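Local coordinates for spindle pole body-associated protein VIK1 (PDB 2O0A) that recruits the minus end-directed kinesin Kar3 to microtubules and, as a heterodimer with it, cross-links antiparallel microtubules, at residues 6-17 with 74-83. Numbering follows the deposited sequence.
Sequences EKELLRSRRLEN and KFFTQEYSVY
Arg13 meets the buried carboxylate of Glu79 side-on in a two-pronged salt bridge, NE giving its hydrogen to OE1 (2.8 Å) and NH2 to the syn lone pair of OE2 (3.0 Å). With CG beside the backbone N, a single bend at chi2 (-57°) brings NE and NH2 of the arginine to the acid. Gln78 NE2 reaches Glu79 OE2 from the anti side (2.9 Å), so that oxygen takes two hydrogens. Arg13 NH1 also forms a salt bridge to Glu16 OE2, its hydrogen bond bent and weak. Replacing Glu79 by an alanine removes both acceptors and would probably leave Arg13 without this counter-charge and the Gln78 amide freer to turn. Toward both N-terminal ends, Glu6 OE2 and Lys74 NZ form a long salt bridge (4.0 Å).

Apolar packing centres on Val82, whose CG1 lies 3.5 Å from Asn17 CB while CG2 touches Arg13 CB and Arg14 CG. Leu9 CD1 rests against the Gln78 amide.

The axes of 6-17 and 74-83 run 31° apart and approach to 9.3 Å. Within this kinesin-like motor fold lacking a nucleotide site, the contact joins helix 4-23 to helix 72-89, whose Phe76 packs on helix 105-116, while Glu79 touches strand 63-66.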
loop_
_atom_site.group_PDB
_atom_site.type_symbol
_atom_site.label_atom_id
_atom_site.label_comp_id
_atom_site.label_asym_id
_atom_site.label_seq_id
_atom_site.Cartn_x
_atom_site.Cartn_y
_atom_site.Cartn_z
ATOM N N GLU A 6 0.497 -23.243 7.677
ATOM C CA GLU A 6 -0.285 -22.051 8.037
ATOM C C GLU A 6 0.038 -21.591 9.449
ATOM O O GLU A 6 0.127 -20.389 9.687
ATOM C CB GLU A 6 -1.789 -22.303 7.907
ATOM C CG GLU A 6 -2.300 -22.420 6.465
ATOM C CD GLU A 6 -2.292 -21.103 5.701
ATOM O OE1 GLU A 6 -2.423 -20.033 6.331
ATOM O OE2 GLU A 6 -2.164 -21.145 4.459
ATOM N N LYS A 7 0.232 -22.543 10.367
ATOM C CA LYS A 7 0.672 -22.222 11.730
ATOM C C LYS A 7 2.036 -21.551 11.710
ATOM O O LYS A 7 2.248 -20.529 12.380
ATOM C CB LYS A 7 0.722 -23.484 12.597
ATOM C CG LYS A 7 -0.650 -23.953 13.116
ATOM C CD LYS A 7 -0.620 -25.407 13.622
ATOM C CE LYS A 7 0.642 -25.739 14.410
ATOM N NZ LYS A 7 0.742 -27.196 14.703
ATOM N N GLU A 8 2.955 -22.117 10.929
ATOM C CA GLU A 8 4.322 -21.615 10.871
ATOM C C GLU A 8 4.337 -20.231 10.224
ATOM O O GLU A 8 5.078 -19.350 10.668
ATOM C CB GLU A 8 5.249 -22.598 10.138
ATOM C CG GLU A 8 5.506 -23.899 10.915
ATOM C CD GLU A 8 6.707 -24.701 10.416
ATOM O OE1 GLU A 8 6.955 -24.754 9.192
ATOM O OE2 GLU A 8 7.399 -25.304 11.264
ATOM N N LEU A 9 3.493 -20.040 9.213
ATOM C CA LEU A 9 3.401 -18.744 8.512
ATOM C C LEU A 9 2.967 -17.640 9.466
ATOM O O LEU A 9 3.614 -16.585 9.546
ATOM C CB LEU A 9 2.428 -18.826 7.329
ATOM C CG LEU A 9 2.926 -19.522 6.065
ATOM C CD1 LEU A 9 1.755 -19.896 5.169
ATOM C CD2 LEU A 9 3.922 -18.657 5.307
ATOM N N LEU A 10 1.895 -17.904 10.212
ATOM C CA LEU A 10 1.326 -16.909 11.140
ATOM C C LEU A 10 2.344 -16.522 12.211
ATOM O O LEU A 10 2.546 -15.332 12.497
ATOM C CB LEU A 10 0.044 -17.435 11.798
ATOM C CG LEU A 10 -0.568 -16.531 12.884
ATOM C CD1 LEU A 10 -1.212 -15.279 12.291
ATOM C CD2 LEU A 10 -1.581 -17.314 13.713
ATOM N N ARG A 11 2.994 -17.529 12.781
ATOM C CA ARG A 11 4.016 -17.303 13.793
ATOM C C ARG A 11 5.160 -16.460 13.237
ATOM O O ARG A 11 5.596 -15.489 13.881
ATOM C CB ARG A 11 4.534 -18.637 14.328
ATOM C CG ARG A 11 5.583 -18.495 15.417
ATOM C CD ARG A 11 6.133 -19.852 15.874
ATOM N NE ARG A 11 6.564 -20.706 14.767
ATOM C CZ ARG A 11 7.772 -20.681 14.211
ATOM N NH1 ARG A 11 8.698 -19.833 14.642
ATOM N NH2 ARG A 11 8.056 -21.505 13.211
ATOM N N SER A 12 5.605 -16.814 12.027
ATOM C CA SER A 12 6.691 -16.106 11.360
ATOM C C SER A 12 6.333 -14.654 11.073
ATOM O O SER A 12 7.132 -13.760 11.338
ATOM C CB SER A 12 7.103 -16.800 10.071
ATOM O OG SER A 12 8.311 -16.231 9.612
ATOM N N ARG A 13 5.137 -14.401 10.552
ATOM C CA ARG A 13 4.790 -13.015 10.217
ATOM C C ARG A 13 4.683 -12.112 11.451
ATOM O O ARG A 13 4.992 -10.917 11.387
ATOM C CB ARG A 13 3.512 -12.957 9.368
ATOM C CG ARG A 13 3.640 -13.706 8.051
ATOM C CD ARG A 13 4.786 -13.219 7.191
ATOM N NE ARG A 13 4.753 -13.909 5.899
ATOM C CZ ARG A 13 5.363 -15.064 5.632
ATOM N NH1 ARG A 13 6.109 -15.685 6.553
ATOM N NH2 ARG A 13 5.240 -15.605 4.430
ATOM N N ARG A 14 4.242 -12.689 12.575
ATOM C CA ARG A 14 4.226 -11.961 13.840
ATOM C C ARG A 14 5.643 -11.622 14.295
ATOM O O ARG A 14 5.912 -10.488 14.705
ATOM C CB ARG A 14 3.481 -12.764 14.904
ATOM C CG ARG A 14 1.971 -12.709 14.732
ATOM C CD ARG A 14 1.260 -13.539 15.802
ATOM N NE ARG A 14 -0.146 -13.784 15.483
ATOM C CZ ARG A 14 -0.930 -14.634 16.142
ATOM N NH1 ARG A 14 -0.455 -15.336 17.166
ATOM N NH2 ARG A 14 -2.195 -14.785 15.776
ATOM N N LEU A 15 6.553 -12.592 14.202
ATOM C CA LEU A 15 7.952 -12.363 14.587
ATOM C C LEU A 15 8.645 -11.366 13.649
ATOM O O LEU A 15 9.412 -10.503 14.095
ATOM C CB LEU A 15 8.736 -13.688 14.641
ATOM C CG LEU A 15 8.508 -14.689 15.784
ATOM C CD1 LEU A 15 9.364 -15.931 15.553
ATOM C CD2 LEU A 15 8.854 -14.082 17.136
ATOM N N GLU A 16 8.350 -11.459 12.353
ATOM C CA GLU A 16 8.947 -10.547 11.379
ATOM C C GLU A 16 8.542 -9.123 11.663
ATOM O O GLU A 16 9.362 -8.205 11.613
ATOM C CB GLU A 16 8.490 -10.905 9.978
ATOM C CG GLU A 16 9.066 -12.183 9.448
ATOM C CD GLU A 16 8.334 -12.674 8.219
ATOM O OE1 GLU A 16 8.123 -11.864 7.261
ATOM O OE2 GLU A 16 7.972 -13.872 8.215
ATOM N N ASN A 17 7.258 -8.930 11.947
ATOM C CA ASN A 17 6.757 -7.593 12.247
ATOM C C ASN A 17 7.402 -7.004 13.502
ATOM O O ASN A 17 7.687 -5.807 13.553
ATOM C CB ASN A 17 5.240 -7.617 12.394
ATOM C CG ASN A 17 4.666 -6.234 12.501
ATOM O OD1 ASN A 17 4.677 -5.476 11.530
ATOM N ND2 ASN A 17 4.203 -5.870 13.696
ATOM N N LYS A 74 -5.235 -13.372 -0.172
ATOM C CA LYS A 74 -4.273 -13.972 0.762
ATOM C C LYS A 74 -3.158 -12.999 1.151
ATOM O O LYS A 74 -2.667 -13.006 2.291
ATOM C CB LYS A 74 -3.682 -15.256 0.164
ATOM C CG LYS A 74 -2.830 -16.026 1.150
ATOM C CD LYS A 74 -2.493 -17.419 0.637
ATOM C CE LYS A 74 -3.703 -18.331 0.737
ATOM N NZ LYS A 74 -4.134 -18.564 2.146
ATOM N N PHE A 75 -2.774 -12.132 0.215
ATOM C CA PHE A 75 -1.810 -11.076 0.558
ATOM C C PHE A 75 -2.308 -10.315 1.787
ATOM O O PHE A 75 -1.571 -10.104 2.737
ATOM C CB PHE A 75 -1.546 -10.084 -0.589
ATOM C CG PHE A 75 -0.766 -8.886 -0.132
ATOM C CD1 PHE A 75 0.611 -8.969 0.039
ATOM C CD2 PHE A 75 -1.412 -7.695 0.193
ATOM C CE1 PHE A 75 1.337 -7.875 0.512
ATOM C CE2 PHE A 75 -0.698 -6.598 0.668
ATOM C CZ PHE A 75 0.686 -6.698 0.825
ATOM N N PHE A 76 -3.562 -9.900 1.760
ATOM C CA PHE A 76 -4.057 -9.116 2.874
ATOM C C PHE A 76 -4.192 -9.912 4.160
ATOM O O PHE A 76 -3.743 -9.454 5.211
ATOM C CB PHE A 76 -5.347 -8.399 2.463
ATOM C CG PHE A 76 -5.076 -7.259 1.541
ATOM C CD1 PHE A 76 -4.368 -6.156 1.996
ATOM C CD2 PHE A 76 -5.412 -7.330 0.195
ATOM C CE1 PHE A 76 -4.037 -5.113 1.144
ATOM C CE2 PHE A 76 -5.090 -6.278 -0.658
ATOM C CZ PHE A 76 -4.401 -5.170 -0.176
ATOM N N THR A 77 -4.766 -11.108 4.080
ATOM C CA THR A 77 -4.969 -11.909 5.303
ATOM C C THR A 77 -3.680 -12.482 5.903
ATOM O O THR A 77 -3.552 -12.590 7.129
ATOM C CB THR A 77 -5.990 -13.049 5.076
ATOM O OG1 THR A 77 -5.534 -13.919 4.037
ATOM C CG2 THR A 77 -7.320 -12.487 4.655
ATOM N N GLN A 78 -2.733 -12.850 5.044
ATOM C CA GLN A 78 -1.509 -13.542 5.461
ATOM C C GLN A 78 -0.316 -12.607 5.622
ATOM O O GLN A 78 0.456 -12.717 6.577
ATOM C CB GLN A 78 -1.204 -14.646 4.440
ATOM C CG GLN A 78 0.105 -15.403 4.591
ATOM C CD GLN A 78 0.212 -16.485 3.530
ATOM O OE1 GLN A 78 -0.598 -17.422 3.498
ATOM N NE2 GLN A 78 1.188 -16.355 2.649
ATOM N N GLU A 79 -0.144 -11.707 4.667
ATOM C CA GLU A 79 1.101 -10.954 4.587
ATOM C C GLU A 79 0.997 -9.563 5.179
ATOM O O GLU A 79 1.984 -9.046 5.699
ATOM C CB GLU A 79 1.569 -10.836 3.130
ATOM C CG GLU A 79 1.863 -12.194 2.432
ATOM C CD GLU A 79 3.001 -12.970 3.095
ATOM O OE1 GLU A 79 3.839 -12.353 3.790
ATOM O OE2 GLU A 79 3.046 -14.207 2.890
ATOM N N TYR A 80 -0.200 -8.969 5.102
ATOM C CA TYR A 80 -0.398 -7.572 5.499
ATOM C C TYR A 80 -1.078 -7.415 6.865
ATOM O O TYR A 80 -0.870 -6.399 7.542
ATOM C CB TYR A 80 -1.242 -6.903 4.406
ATOM C CG TYR A 80 -1.573 -5.460 4.639
ATOM C CD1 TYR A 80 -0.620 -4.461 4.448
ATOM C CD2 TYR A 80 -2.867 -5.088 5.012
ATOM C CE1 TYR A 80 -0.940 -3.135 4.643
ATOM C CE2 TYR A 80 -3.185 -3.758 5.201
ATOM C CZ TYR A 80 -2.233 -2.801 5.014
ATOM O OH TYR A 80 -2.579 -1.492 5.223
ATOM N N SER A 81 -1.848 -8.417 7.267
ATOM C CA SER A 81 -2.738 -8.270 8.426
ATOM C C SER A 81 -2.028 -8.016 9.761
ATOM O O SER A 81 -2.563 -7.317 10.614
ATOM C CB SER A 81 -3.678 -9.474 8.556
ATOM O OG SER A 81 -2.947 -10.621 8.905
ATOM N N VAL A 82 -0.834 -8.566 9.963
ATOM C CA VAL A 82 -0.114 -8.298 11.216
ATOM C C VAL A 82 0.229 -6.801 11.384
ATOM O O VAL A 82 0.008 -6.204 12.450
ATOM C CB VAL A 82 1.149 -9.183 11.344
ATOM C CG1 VAL A 82 1.917 -8.823 12.596
ATOM C CG2 VAL A 82 0.769 -10.671 11.336
ATOM N N TYR A 83 0.749 -6.193 10.319
ATOM C CA TYR A 83 0.999 -4.756 10.296
ATOM C C TYR A 83 -0.295 -3.955 10.509
ATOM O O TYR A 83 -0.350 -3.030 11.329
ATOM C CB TYR A 83 1.625 -4.409 8.950
ATOM C CG TYR A 83 1.612 -2.952 8.568
ATOM C CD1 TYR A 83 2.512 -2.059 9.137
ATOM C CD2 TYR A 83 0.694 -2.456 7.625
ATOM C CE1 TYR A 83 2.527 -0.721 8.783
ATOM C CE2 TYR A 83 0.698 -1.115 7.249
ATOM C CZ TYR A 83 1.618 -0.246 7.828
ATOM O OH TYR A 83 1.676 1.071 7.485
#